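Local coordinates for XAC2610 protein (Xanthomonas axonopodis pv. citri, PDB 4QTQ) that probably acts as an immunity protein that inhibits a peptidoglycan hydrolase linked to bacterial killing by the type IV secretion system of Xanthomonas, at residues I21-G26 with S76-G81; Y71-S76 with K89-I94; E114-G119 with S160-G165; C166-F171 with R186-T191. One frame throughout, in Å; residues are numbered along the deposited sequence.

The four contacts follow the chain across an elongated, mainly beta protein. Interactions 1 and 2 lie together in the first half, their centres 10 Å apart, and alternate along the sequence: they share Ser76 and touch where Ile94 pairs with the backbone of 76-81. Interaction 1 packs two sheets face to face, whereas interaction 2 ties the chain entering strand 94-97 to strand 70-73. Interaction 3, about 18 Å between centres from interaction 2, bridges the loop after strand 106-112 to strand 157-163, and is one place where the halves touch. Interaction 4 lies 12 Å from it between centres, in the same C-terminal antiparallel sheet, and the two touch through Ser162 and Val170.

Interaction 1 (I21-G26 with S76-G81); sequences ISADIG and STFYHG
Phe78 reaches from strand 78-80 to three aliphatic side chains of strand 20-25, and each meets it differently. Ile25 lays CD1 over one face of the ring as a CH-pi contact, 4.2 Å from the Phe78 centroid. Its CG1 also packs on Phe78 CB at 3.8 Å. Ile21 comes to the ring edge, in plane, with CG2 3.8 Å from Phe78 CZ. Ala23 CB approaches obliquely and lies 3.7 Å from Phe78 CE2. The opposite face carries Thr77 CG2, the methyl of the preceding residue, so the phenyl is held between a methyl from each segment.

At the other end of the contact, Ile25 CG2 rests on His80 CB at 3.6 Å. With CG anti to the backbone N (chi1 -176°), the imidazole of His80 extends past this methyl to the end of the strand. There ND1 donates a weak, strongly bent hydrogen bond to Ile25 O, 3.2 Å away with an angle of 125° at the hydrogen. The firmer restraint on the ring probably comes from NE2, which is hydrogen-bonded to Glu105 OE2.

Farther out, Val30 of strand 28-33 touches both Ile25 and Phe78, while Ile94 packs on Phe78 from the neighbouring strand. Backbone bonds from Ile21 to Val32 and from Ala23 to Val30 hold the strand on its sheet neighbour 28-33. Segments 21-25 and 78-80 approach to 8.4 Å between axes, their directions 22° apart, and are joined through side chains, as expected for facing sheets of a beta-sandwich.

Interaction 2 (Y71-S76 with K89-I94); sequences YVDSNS and KNRHSI
The backbones of Ser76 and Ser93 are joined by a hydrogen bond from Ser93 N to Ser76 O, 3.2 Å long, beside a type I turn that runs from Asp73 to Ser76. The hydroxyl of Ser93 works in two directions at once: OG donates to Tyr71 O at 2.6 Å and accepts from Asp73 N at 2.8 Å, thereby clasping the backbone on both sides of Val72. Ser76 returns the grip, its OG donating to Arg91 O over 2.7 Å. Ser76 OG also sits over the centre of the His92 imidazole, 3.1 Å above the ring plane.

Asp73 divides its carboxylate. OD1 takes the N-H of Asn75 from above the carboxylate plane, closing an Asx turn, while OD2 makes a long salt bridge of 3.9 Å to Arg91 NH2. A bend at chi3 (60°) brings the Arg91 guanidinium round toward the carboxylate, the two planes standing 76° apart. One water donates to both Asp73 OD2 and Arg91 O, the latter weakly.

Strand 44-47 flanks one side, with Ile44 touching Asp73 and Arg91. Trp110 of strand 106-112 stacks on Tyr71 and touches Arg91 and Ser93.

Interaction 3 (E114-G119 with S160-G165); sequences EGNYGG and STSGDG
Asn116 and Tyr117 lean from a tight turn onto the end of strand 157-163, each meeting a backbone carbonyl. The turn carries a G1 beta bulge: Gly119 O accepts from Gly115 N, and Gly118 N gives a weak bond to Gly115 O. A bond from Gly119 N to Asn116 O closes the turn itself, which lies in the loop between strands 106-112 and 121-128.

Two hydrogen bonds cross the gap. Asn116 ND2 donates to Gly163 O at 3.0 Å, arriving from 46° above the carbonyl plane. The amide reaches that oxygen because CG stands anti to the backbone N (chi1 -156°). ND2 is also hydrogen-bonded to Asn148 OD1, and this second bond probably fixes the rotation of the amide. The other bond is weak and runs from Tyr117 OH to Asp164 O.

Van der Waals contact of the Tyr117 ring adds to this. CE2 lies 3.5 Å from Asp164 C and 3.8 Å from Gly165 N, the latter met obliquely.

The Asp164 carboxylate turns instead into its own bend, OD1 accepting from Ile168 N. The two acceptors used across the contact are the main-chain oxygens Gly163 O and Asp164 O, the latter 2.6 Å from Tyr117 OH.

Interaction 4 (C166-F171 with R186-T191); sequences CCIHVF and RLTEDT
Glu189 O is gripped by two donors: the N-H of His169, 3.0 Å away, and a water, which donates to it. In return Glu189 N bonds to His169 O at 2.9 Å, so this pair is bonded both ways. Phe171 and Leu187 form a second such pair. Beyond the first, Thr191 N reaches Cys167 O over 2.8 Å.

Val170 and Thr188 form a non-hydrogen-bonded pair, their side chains lying side by side on the face that also carries Ile168 and Asp190. Val170 CG1, anti to the backbone N (chi1 -179°), is the branch turned to Arg186: it packs 3.5 Å from Arg186 CG and meets the edge of the guanidinium in its plane. The charged end of this arginine is bound by Asp172. On the other face Phe171 CB and Leu187 CB touch at 4.2 Å. CE2 of Phe171 lies 4.0 Å from Glu189 OE1, with ring and carboxylate turned 83° apart.

Strand 198-205 pairs with the other edge of 186-190, and strand 157-163, through Ser162 and Val170, with the other edge of 168-171. Strands 168-171 and 186-190 run at 167°, as the two arms of an antiparallel beta hairpin within the six-stranded meander that may correspond to the protein's beta-propeller fragment.

Interaction 1 (I21-G26 with S76-G81)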
loop_
_atom_site.group_PDB
_atom_site.type_symbol
_atom_site.label_atom_id
_atom_site.label_comp_id
_atom_site.label_asym_id
_atom_site.label_seq_id
_atom_site.Cartn_x
_atom_site.Cartn_y
_atom_site.Cartn_z
ATOM N N ILE A 21 -9.859 -9.865 15.736
ATOM C CA ILE A 21 -10.443 -8.534 15.580
ATOM C C ILE A 21 -11.626 -8.681 14.640
ATOM O O ILE A 21 -11.613 -9.532 13.753
ATOM C CB ILE A 21 -9.453 -7.541 14.928
ATOM C CG1 ILE A 21 -8.330 -7.184 15.890
ATOM C CG2 ILE A 21 -10.167 -6.266 14.464
ATOM C CD1 ILE A 21 -7.115 -6.599 15.209
ATOM N N SER A 22 -12.636 -7.830 14.817
ATOM C CA SER A 22 -13.798 -7.815 13.928
ATOM C C SER A 22 -14.366 -6.403 13.851
ATOM O O SER A 22 -14.791 -5.857 14.864
ATOM C CB SER A 22 -14.854 -8.790 14.444
ATOM O OG SER A 22 -15.937 -8.869 13.551
ATOM N N ALA A 23 -14.343 -5.804 12.660
ATOM C CA ALA A 23 -14.758 -4.408 12.495
ATOM C C ALA A 23 -15.576 -4.217 11.239
ATOM O O ALA A 23 -15.436 -4.978 10.286
ATOM C CB ALA A 23 -13.537 -3.501 12.456
ATOM N N ASP A 24 -16.437 -3.203 11.254
ATOM C CA ASP A 24 -17.125 -2.756 10.060
ATOM C C ASP A 24 -16.652 -1.356 9.713
ATOM O O ASP A 24 -16.840 -0.430 10.494
ATOM C CB ASP A 24 -18.640 -2.750 10.254
ATOM C CG ASP A 24 -19.381 -2.547 8.942
ATOM O OD1 ASP A 24 -19.464 -3.521 8.151
ATOM O OD2 ASP A 24 -19.866 -1.419 8.695
ATOM N N ILE A 25 -16.045 -1.209 8.540
ATOM C CA ILE A 25 -15.462 0.058 8.123
ATOM C C ILE A 25 -16.146 0.508 6.848
ATOM O O ILE A 25 -15.884 -0.024 5.766
ATOM C CB ILE A 25 -13.936 -0.064 7.894
ATOM C CG1 ILE A 25 -13.280 -0.875 9.014
ATOM C CG2 ILE A 25 -13.292 1.317 7.840
ATOM C CD1 ILE A 25 -13.125 -2.357 8.722
ATOM N N GLY A 26 -17.038 1.483 6.973
ATOM C CA GLY A 26 -17.767 1.997 5.817
ATOM C C GLY A 26 -18.544 0.926 5.075
ATOM O O GLY A 26 -18.597 0.916 3.836
ATOM N N SER A 76 -3.704 2.595 14.775
ATOM C CA SER A 76 -4.005 2.998 13.393
ATOM C C SER A 76 -4.326 1.762 12.518
ATOM O O SER A 76 -3.582 1.394 11.605
ATOM C CB SER A 76 -2.840 3.798 12.810
ATOM O OG SER A 76 -3.243 4.520 11.660
ATOM N N THR A 77 -5.458 1.135 12.791
ATOM C CA THR A 77 -5.687 -0.211 12.298
ATOM C C THR A 77 -6.288 -0.245 10.890
ATOM O O THR A 77 -5.696 -0.833 9.980
ATOM C CB THR A 77 -6.554 -1.011 13.285
ATOM O OG1 THR A 77 -6.113 -0.749 14.627
ATOM C CG2 THR A 77 -6.455 -2.508 12.991
ATOM N N PHE A 78 -7.436 0.408 10.709
ATOM C CA PHE A 78 -8.172 0.353 9.441
ATOM C C PHE A 78 -8.407 1.723 8.849
ATOM O O PHE A 78 -8.735 2.682 9.563
ATOM C CB PHE A 78 -9.547 -0.284 9.623
ATOM C CG PHE A 78 -9.515 -1.654 10.217
ATOM C CD1 PHE A 78 -9.202 -2.754 9.434
ATOM C CD2 PHE A 78 -9.843 -1.855 11.550
ATOM C CE1 PHE A 78 -9.185 -4.030 9.979
ATOM C CE2 PHE A 78 -9.845 -3.127 12.093
ATOM C CZ PHE A 78 -9.514 -4.215 11.308
ATOM N N TYR A 79 -8.273 1.797 7.531
ATOM C CA TYR A 79 -8.620 2.991 6.780
ATOM C C TYR A 79 -9.417 2.606 5.532
ATOM O O TYR A 79 -9.094 1.639 4.833
ATOM C CB TYR A 79 -7.359 3.782 6.430
ATOM C CG TYR A 79 -7.573 4.939 5.473
ATOM C CD1 TYR A 79 -7.958 6.209 5.931
ATOM C CD2 TYR A 79 -7.385 4.762 4.103
ATOM C CE1 TYR A 79 -8.144 7.258 5.044
ATOM C CE2 TYR A 79 -7.565 5.800 3.214
ATOM C CZ TYR A 79 -7.938 7.041 3.675
ATOM O OH TYR A 79 -8.105 8.037 2.744
ATOM N N HIS A 80 -10.473 3.358 5.274
ATOM C CA HIS A 80 -11.296 3.185 4.093
ATOM C C HIS A 80 -11.414 4.553 3.443
ATOM O O HIS A 80 -11.947 5.488 4.031
ATOM C CB HIS A 80 -12.659 2.610 4.497
ATOM C CG HIS A 80 -13.572 2.303 3.346
ATOM N ND1 HIS A 80 -14.917 2.052 3.522
ATOM C CD2 HIS A 80 -13.349 2.222 2.015
ATOM C CE1 HIS A 80 -15.479 1.818 2.349
ATOM N NE2 HIS A 80 -14.550 1.920 1.417
ATOM N N GLY A 81 -10.858 4.682 2.247
ATOM C CA GLY A 81 -10.859 5.951 1.545
ATOM C C GLY A 81 -9.836 5.986 0.436
ATOM O O GLY A 81 -9.151 4.981 0.185
#

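Interaction 2 (Y71-S76 with K89-I94)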
loop_
_atom_site.group_PDB
_atom_site.type_symbol
_atom_site.label_atom_id
_atom_site.label_comp_id
_atom_site.label_asym_id
_atom_site.label_seq_id
_atom_site.Cartn_x
_atom_site.Cartn_y
_atom_site.Cartn_z
ATOM N N TYR A 71 1.354 -6.662 10.270
ATOM C CA TYR A 71 1.652 -5.714 11.332
ATOM C C TYR A 71 0.357 -5.041 11.718
ATOM O O TYR A 71 -0.185 -4.259 10.940
ATOM C CB TYR A 71 2.667 -4.673 10.871
ATOM C CG TYR A 71 4.059 -5.232 10.718
ATOM C CD1 TYR A 71 4.437 -5.896 9.557
ATOM C CD2 TYR A 71 4.999 -5.090 11.729
ATOM C CE1 TYR A 71 5.705 -6.429 9.421
ATOM C CE2 TYR A 71 6.278 -5.607 11.596
ATOM C CZ TYR A 71 6.624 -6.279 10.448
ATOM O OH TYR A 71 7.897 -6.795 10.314
ATOM N N VAL A 72 -0.114 -5.368 12.919
ATOM C CA VAL A 72 -1.374 -4.864 13.477
ATOM C C VAL A 72 -1.105 -3.690 14.425
ATOM O O VAL A 72 -0.630 -3.872 15.552
ATOM C CB VAL A 72 -2.118 -5.983 14.247
ATOM C CG1 VAL A 72 -3.434 -5.473 14.828
ATOM C CG2 VAL A 72 -2.367 -7.176 13.337
ATOM N N ASP A 73 -1.401 -2.488 13.957
ATOM C CA ASP A 73 -1.223 -1.287 14.753
ATOM C C ASP A 73 -2.564 -0.969 15.390
ATOM O O ASP A 73 -3.507 -0.523 14.715
ATOM C CB ASP A 73 -0.732 -0.140 13.867
ATOM C CG ASP A 73 -0.444 1.135 14.645
ATOM O OD1 ASP A 73 -0.816 1.245 15.844
ATOM O OD2 ASP A 73 0.146 2.048 14.033
ATOM N N SER A 74 -2.653 -1.208 16.696
ATOM C CA SER A 74 -3.885 -0.963 17.431
ATOM C C SER A 74 -4.217 0.531 17.571
ATOM O O SER A 74 -5.323 0.865 17.970
ATOM C CB SER A 74 -3.842 -1.625 18.814
ATOM O OG SER A 74 -2.957 -0.919 19.666
ATOM N N ASN A 75 -3.272 1.407 17.229
ATOM C CA ASN A 75 -3.495 2.859 17.218
ATOM C C ASN A 75 -3.761 3.445 15.812
ATOM O O ASN A 75 -4.017 4.650 15.680
ATOM C CB ASN A 75 -2.298 3.554 17.894
ATOM C CG ASN A 75 -2.113 3.108 19.339
ATOM O OD1 ASN A 75 -1.019 2.745 19.767
ATOM N ND2 ASN A 75 -3.193 3.111 20.089
ATOM N N SER A 76 -3.704 2.595 14.775
ATOM C CA SER A 76 -4.005 2.998 13.393
ATOM C C SER A 76 -4.326 1.762 12.518
ATOM O O SER A 76 -3.582 1.394 11.605
ATOM C CB SER A 76 -2.840 3.798 12.810
ATOM O OG SER A 76 -3.243 4.520 11.660
ATOM N N LYS A 89 -1.375 10.749 4.694
ATOM C CA LYS A 89 0.001 10.716 5.190
ATOM C C LYS A 89 0.125 9.802 6.414
ATOM O O LYS A 89 1.202 9.674 6.993
ATOM C CB LYS A 89 0.472 12.135 5.502
ATOM C CG LYS A 89 0.520 12.998 4.252
ATOM C CD LYS A 89 0.931 14.431 4.530
ATOM C CE LYS A 89 0.927 15.233 3.238
ATOM N NZ LYS A 89 1.330 16.652 3.436
ATOM N N ASN A 90 -0.983 9.160 6.791
ATOM C CA ASN A 90 -0.983 8.152 7.846
ATOM C C ASN A 90 -0.514 6.806 7.325
ATOM O O ASN A 90 -0.437 6.572 6.119
ATOM C CB ASN A 90 -2.388 7.974 8.438
ATOM C CG ASN A 90 -2.759 9.071 9.415
ATOM O OD1 ASN A 90 -1.920 9.552 10.178
ATOM N ND2 ASN A 90 -4.033 9.460 9.410
ATOM N N ARG A 91 -0.210 5.930 8.269
ATOM C CA ARG A 91 0.119 4.550 8.004
ATOM C C ARG A 91 -0.936 3.742 8.733
ATOM O O ARG A 91 -1.197 3.981 9.905
ATOM C CB ARG A 91 1.507 4.246 8.555
ATOM C CG ARG A 91 1.937 2.787 8.486
ATOM C CD ARG A 91 3.191 2.551 9.319
ATOM N NE ARG A 91 2.992 2.888 10.730
ATOM C CZ ARG A 91 3.946 2.880 11.660
ATOM N NH1 ARG A 91 5.197 2.543 11.354
ATOM N NH2 ARG A 91 3.645 3.210 12.911
ATOM N N HIS A 92 -1.569 2.815 8.027
ATOM C CA HIS A 92 -2.569 1.929 8.617
ATOM C C HIS A 92 -2.180 0.505 8.306
ATOM O O HIS A 92 -1.483 0.265 7.331
ATOM C CB HIS A 92 -3.967 2.221 8.057
ATOM C CG HIS A 92 -4.590 3.467 8.603
ATOM N ND1 HIS A 92 -4.297 4.721 8.114
ATOM C CD2 HIS A 92 -5.499 3.652 9.589
ATOM C CE1 HIS A 92 -4.992 5.626 8.777
ATOM N NE2 HIS A 92 -5.728 5.003 9.679
ATOM N N SER A 93 -2.631 -0.435 9.137
ATOM C CA SER A 93 -2.361 -1.866 8.905
ATOM C C SER A 93 -3.153 -2.446 7.716
ATOM O O SER A 93 -2.624 -3.251 6.942
ATOM C CB SER A 93 -2.677 -2.677 10.161
ATOM O OG SER A 93 -1.823 -2.314 11.226
ATOM N N ILE A 94 -4.425 -2.048 7.588
ATOM C CA ILE A 94 -5.324 -2.642 6.594
ATOM C C ILE A 94 -6.146 -1.538 5.953
ATOM O O ILE A 94 -6.918 -0.864 6.643
ATOM C CB ILE A 94 -6.265 -3.685 7.235
ATOM C CG1 ILE A 94 -5.468 -4.906 7.703
ATOM C CG2 ILE A 94 -7.363 -4.108 6.252
ATOM C CD1 ILE A 94 -6.235 -5.814 8.633
HETATM O O HOH W 1 0.722 2.328 11.356
#

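Interaction 3 (E114-G119 with S160-G165)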
loop_
_atom_site.group_PDB
_atom_site.type_symbol
_atom_site.label_atom_id
_atom_site.label_comp_id
_atom_site.label_asym_id
_atom_site.label_seq_id
_atom_site.Cartn_x
_atom_site.Cartn_y
_atom_site.Cartn_z
ATOM N N GLU A 114 10.117 -3.786 4.264
ATOM C CA GLU A 114 11.073 -3.676 3.162
ATOM C C GLU A 114 10.986 -2.291 2.492
ATOM O O GLU A 114 11.519 -2.083 1.408
ATOM C CB GLU A 114 10.789 -4.765 2.122
ATOM C CG GLU A 114 10.787 -6.207 2.632
ATOM C CD GLU A 114 10.563 -7.210 1.503
ATOM O OE1 GLU A 114 9.494 -7.191 0.852
ATOM O OE2 GLU A 114 11.461 -8.022 1.236
ATOM N N GLY A 115 10.291 -1.357 3.124
ATOM C CA GLY A 115 10.288 0.009 2.660
ATOM C C GLY A 115 11.652 0.619 2.896
ATOM O O GLY A 115 12.523 0.015 3.553
ATOM N N ASN A 116 11.828 1.822 2.370
ATOM C CA ASN A 116 13.071 2.570 2.540
ATOM C C ASN A 116 13.470 2.658 4.010
ATOM O O ASN A 116 12.647 2.964 4.865
ATOM C CB ASN A 116 12.927 3.977 1.951
ATOM C CG ASN A 116 14.265 4.595 1.555
ATOM O OD1 ASN A 116 15.301 3.924 1.512
ATOM N ND2 ASN A 116 14.241 5.885 1.261
ATOM N N TYR A 117 14.729 2.346 4.302
ATOM C CA TYR A 117 15.264 2.397 5.668
ATOM C C TYR A 117 14.469 1.572 6.665
ATOM O O TYR A 117 14.360 1.938 7.830
ATOM C CB TYR A 117 15.412 3.857 6.133
ATOM C CG TYR A 117 16.482 4.544 5.332
ATOM C CD1 TYR A 117 17.827 4.275 5.574
ATOM C CD2 TYR A 117 16.161 5.409 4.292
ATOM C CE1 TYR A 117 18.827 4.872 4.823
ATOM C CE2 TYR A 117 17.157 6.013 3.536
ATOM C CZ TYR A 117 18.488 5.740 3.809
ATOM O OH TYR A 117 19.492 6.320 3.073
ATOM N N GLY A 118 13.938 0.444 6.204
ATOM C CA GLY A 118 13.180 -0.456 7.062
ATOM C C GLY A 118 11.761 -0.033 7.407
ATOM O O GLY A 118 11.157 -0.575 8.338
ATOM N N GLY A 119 11.215 0.915 6.659
ATOM C CA GLY A 119 9.829 1.347 6.861
ATOM C C GLY A 119 8.839 0.326 6.319
ATOM O O GLY A 119 9.235 -0.703 5.784
ATOM N N SER A 160 5.137 7.438 -6.170
ATOM C CA SER A 160 5.898 6.852 -5.067
ATOM C C SER A 160 7.244 7.569 -5.002
ATOM O O SER A 160 7.780 7.977 -6.037
ATOM C CB SER A 160 6.110 5.356 -5.315
ATOM O OG SER A 160 6.566 4.676 -4.153
ATOM N N THR A 161 7.772 7.759 -3.798
ATOM C CA THR A 161 9.067 8.408 -3.642
ATOM C C THR A 161 10.077 7.459 -3.012
ATOM O O THR A 161 9.736 6.616 -2.179
ATOM C CB THR A 161 8.997 9.704 -2.799
ATOM O OG1 THR A 161 8.787 9.380 -1.428
ATOM C CG2 THR A 161 7.876 10.595 -3.259
ATOM N N SER A 162 11.323 7.614 -3.422
ATOM C CA SER A 162 12.421 6.881 -2.837
ATOM C C SER A 162 13.625 7.825 -2.698
ATOM O O SER A 162 13.486 9.046 -2.851
ATOM C CB SER A 162 12.741 5.662 -3.702
ATOM O OG SER A 162 13.367 4.665 -2.910
ATOM N N GLY A 163 14.794 7.275 -2.396
ATOM C CA GLY A 163 16.005 8.089 -2.227
ATOM C C GLY A 163 16.824 7.653 -1.034
ATOM O O GLY A 163 16.571 6.603 -0.452
ATOM N N ASP A 164 17.815 8.458 -0.668
ATOM C CA ASP A 164 18.687 8.130 0.465
ATOM C C ASP A 164 18.301 8.855 1.772
ATOM O O ASP A 164 19.083 8.867 2.727
ATOM C CB ASP A 164 20.162 8.384 0.104
ATOM C CG ASP A 164 20.490 9.857 -0.074
ATOM O OD1 ASP A 164 19.584 10.710 0.023
ATOM O OD2 ASP A 164 21.673 10.165 -0.317
ATOM N N GLY A 165 17.102 9.444 1.815
ATOM C CA GLY A 165 16.618 10.140 3.012
ATOM C C GLY A 165 17.411 11.391 3.383
ATOM O O GLY A 165 17.437 11.791 4.554
#

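Interaction 4 (C166-F171 with R186-T191)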
loop_
_atom_site.group_PDB
_atom_site.type_symbol
_atom_site.label_atom_id
_atom_site.label_comp_id
_atom_site.label_asym_id
_atom_site.label_seq_id
_atom_site.Cartn_x
_atom_site.Cartn_y
_atom_site.Cartn_z
ATOM N N CYS A 166 18.045 12.008 2.385
ATOM C CA CYS A 166 18.934 13.139 2.607
ATOM C C CYS A 166 18.877 14.111 1.427
ATOM O O CYS A 166 18.022 14.990 1.383
ATOM C CB CYS A 166 20.379 12.650 2.845
ATOM S SG CYS A 166 20.641 11.686 4.362
ATOM N N CYS A 167 19.770 13.908 0.465
ATOM C CA CYS A 167 20.041 14.783 -0.667
ATOM C C CYS A 167 19.697 14.154 -2.024
ATOM O O CYS A 167 19.855 14.797 -3.062
ATOM C CB CYS A 167 21.545 15.011 -0.659
ATOM S SG CYS A 167 22.401 13.495 -0.142
ATOM N N ILE A 168 19.327 12.874 -2.019
ATOM C CA ILE A 168 18.901 12.200 -3.242
ATOM C C ILE A 168 17.447 11.787 -3.056
ATOM O O ILE A 168 17.116 11.050 -2.130
ATOM C CB ILE A 168 19.798 11.000 -3.613
ATOM C CG1 ILE A 168 21.179 11.515 -4.034
ATOM C CG2 ILE A 168 19.173 10.212 -4.757
ATOM C CD1 ILE A 168 22.192 10.432 -4.328
ATOM N N HIS A 169 16.585 12.309 -3.923
ATOM C CA HIS A 169 15.167 12.006 -3.902
ATOM C C HIS A 169 14.772 11.486 -5.261
ATOM O O HIS A 169 15.157 12.058 -6.290
ATOM C CB HIS A 169 14.349 13.255 -3.591
ATOM C CG HIS A 169 14.702 13.887 -2.284
ATOM N ND1 HIS A 169 15.428 15.054 -2.196
ATOM C CD2 HIS A 169 14.448 13.504 -1.011
ATOM C CE1 HIS A 169 15.604 15.366 -0.926
ATOM N NE2 HIS A 169 15.022 14.439 -0.184
ATOM N N VAL A 170 14.000 10.407 -5.264
ATOM C CA VAL A 170 13.517 9.807 -6.505
ATOM C C VAL A 170 11.996 9.850 -6.490
ATOM O O VAL A 170 11.373 9.475 -5.490
ATOM C CB VAL A 170 14.012 8.366 -6.676
ATOM C CG1 VAL A 170 13.503 7.780 -7.995
ATOM C CG2 VAL A 170 15.532 8.328 -6.600
ATOM N N PHE A 171 11.418 10.354 -7.577
ATOM C CA PHE A 171 9.976 10.511 -7.688
ATOM C C PHE A 171 9.515 9.682 -8.873
ATOM O O PHE A 171 9.823 9.998 -10.011
ATOM C CB PHE A 171 9.589 11.982 -7.872
ATOM C CG PHE A 171 10.092 12.886 -6.776
ATOM C CD1 PHE A 171 9.380 13.035 -5.601
ATOM C CD2 PHE A 171 11.284 13.592 -6.927
ATOM C CE1 PHE A 171 9.847 13.863 -4.591
ATOM C CE2 PHE A 171 11.747 14.417 -5.924
ATOM C CZ PHE A 171 11.029 14.557 -4.756
ATOM N N ARG A 186 10.739 8.514 -14.040
ATOM C CA ARG A 186 11.541 8.561 -12.830
ATOM C C ARG A 186 12.313 9.884 -12.822
ATOM O O ARG A 186 13.114 10.144 -13.732
ATOM C CB ARG A 186 12.508 7.376 -12.767
ATOM C CG ARG A 186 13.318 7.347 -11.478
ATOM C CD ARG A 186 14.477 6.373 -11.475
ATOM N NE ARG A 186 14.131 5.000 -11.831
ATOM C CZ ARG A 186 13.475 4.138 -11.054
ATOM N NH1 ARG A 186 13.015 4.492 -9.860
ATOM N NH2 ARG A 186 13.247 2.909 -11.497
ATOM N N LEU A 187 12.050 10.707 -11.802
ATOM C CA LEU A 187 12.722 11.985 -11.606
ATOM C C LEU A 187 13.701 11.842 -10.444
ATOM O O LEU A 187 13.284 11.586 -9.323
ATOM C CB LEU A 187 11.721 13.107 -11.276
ATOM C CG LEU A 187 10.554 13.413 -12.218
ATOM C CD1 LEU A 187 9.880 14.722 -11.807
ATOM C CD2 LEU A 187 10.989 13.486 -13.678
ATOM N N THR A 188 14.996 11.982 -10.721
ATOM C CA THR A 188 16.023 11.891 -9.686
ATOM C C THR A 188 16.594 13.284 -9.425
ATOM O O THR A 188 17.110 13.931 -10.343
ATOM C CB THR A 188 17.168 10.942 -10.094
ATOM O OG1 THR A 188 16.638 9.646 -10.375
ATOM C CG2 THR A 188 18.207 10.825 -8.971
ATOM N N GLU A 189 16.480 13.747 -8.188
ATOM C CA GLU A 189 17.040 15.038 -7.792
ATOM C C GLU A 189 18.197 14.817 -6.833
ATOM O O GLU A 189 18.046 14.108 -5.845
ATOM C CB GLU A 189 15.986 15.900 -7.121
ATOM C CG GLU A 189 14.769 16.170 -7.989
ATOM C CD GLU A 189 13.966 17.358 -7.497
ATOM O OE1 GLU A 189 14.012 17.642 -6.275
ATOM O OE2 GLU A 189 13.295 18.008 -8.332
ATOM N N ASP A 190 19.340 15.426 -7.137
ATOM C CA ASP A 190 20.552 15.315 -6.328
ATOM C C ASP A 190 20.939 16.717 -5.830
ATOM O O ASP A 190 21.352 17.581 -6.621
ATOM C CB ASP A 190 21.669 14.691 -7.175
ATOM C CG ASP A 190 22.967 14.461 -6.402
ATOM O OD1 ASP A 190 23.210 15.109 -5.356
ATOM O OD2 ASP A 190 23.760 13.614 -6.872
ATOM N N THR A 191 20.783 16.938 -4.526
ATOM C CA THR A 191 21.088 18.224 -3.884
ATOM C C THR A 191 22.288 18.118 -2.929
ATOM O O THR A 191 22.378 18.861 -1.939
ATOM C CB THR A 191 19.842 18.748 -3.133
ATOM O OG1 THR A 191 18.771 18.902 -4.067
ATOM C CG2 THR A 191 20.091 20.101 -2.465
HETATM O O HOH W 2 17.456 15.937 -3.411
#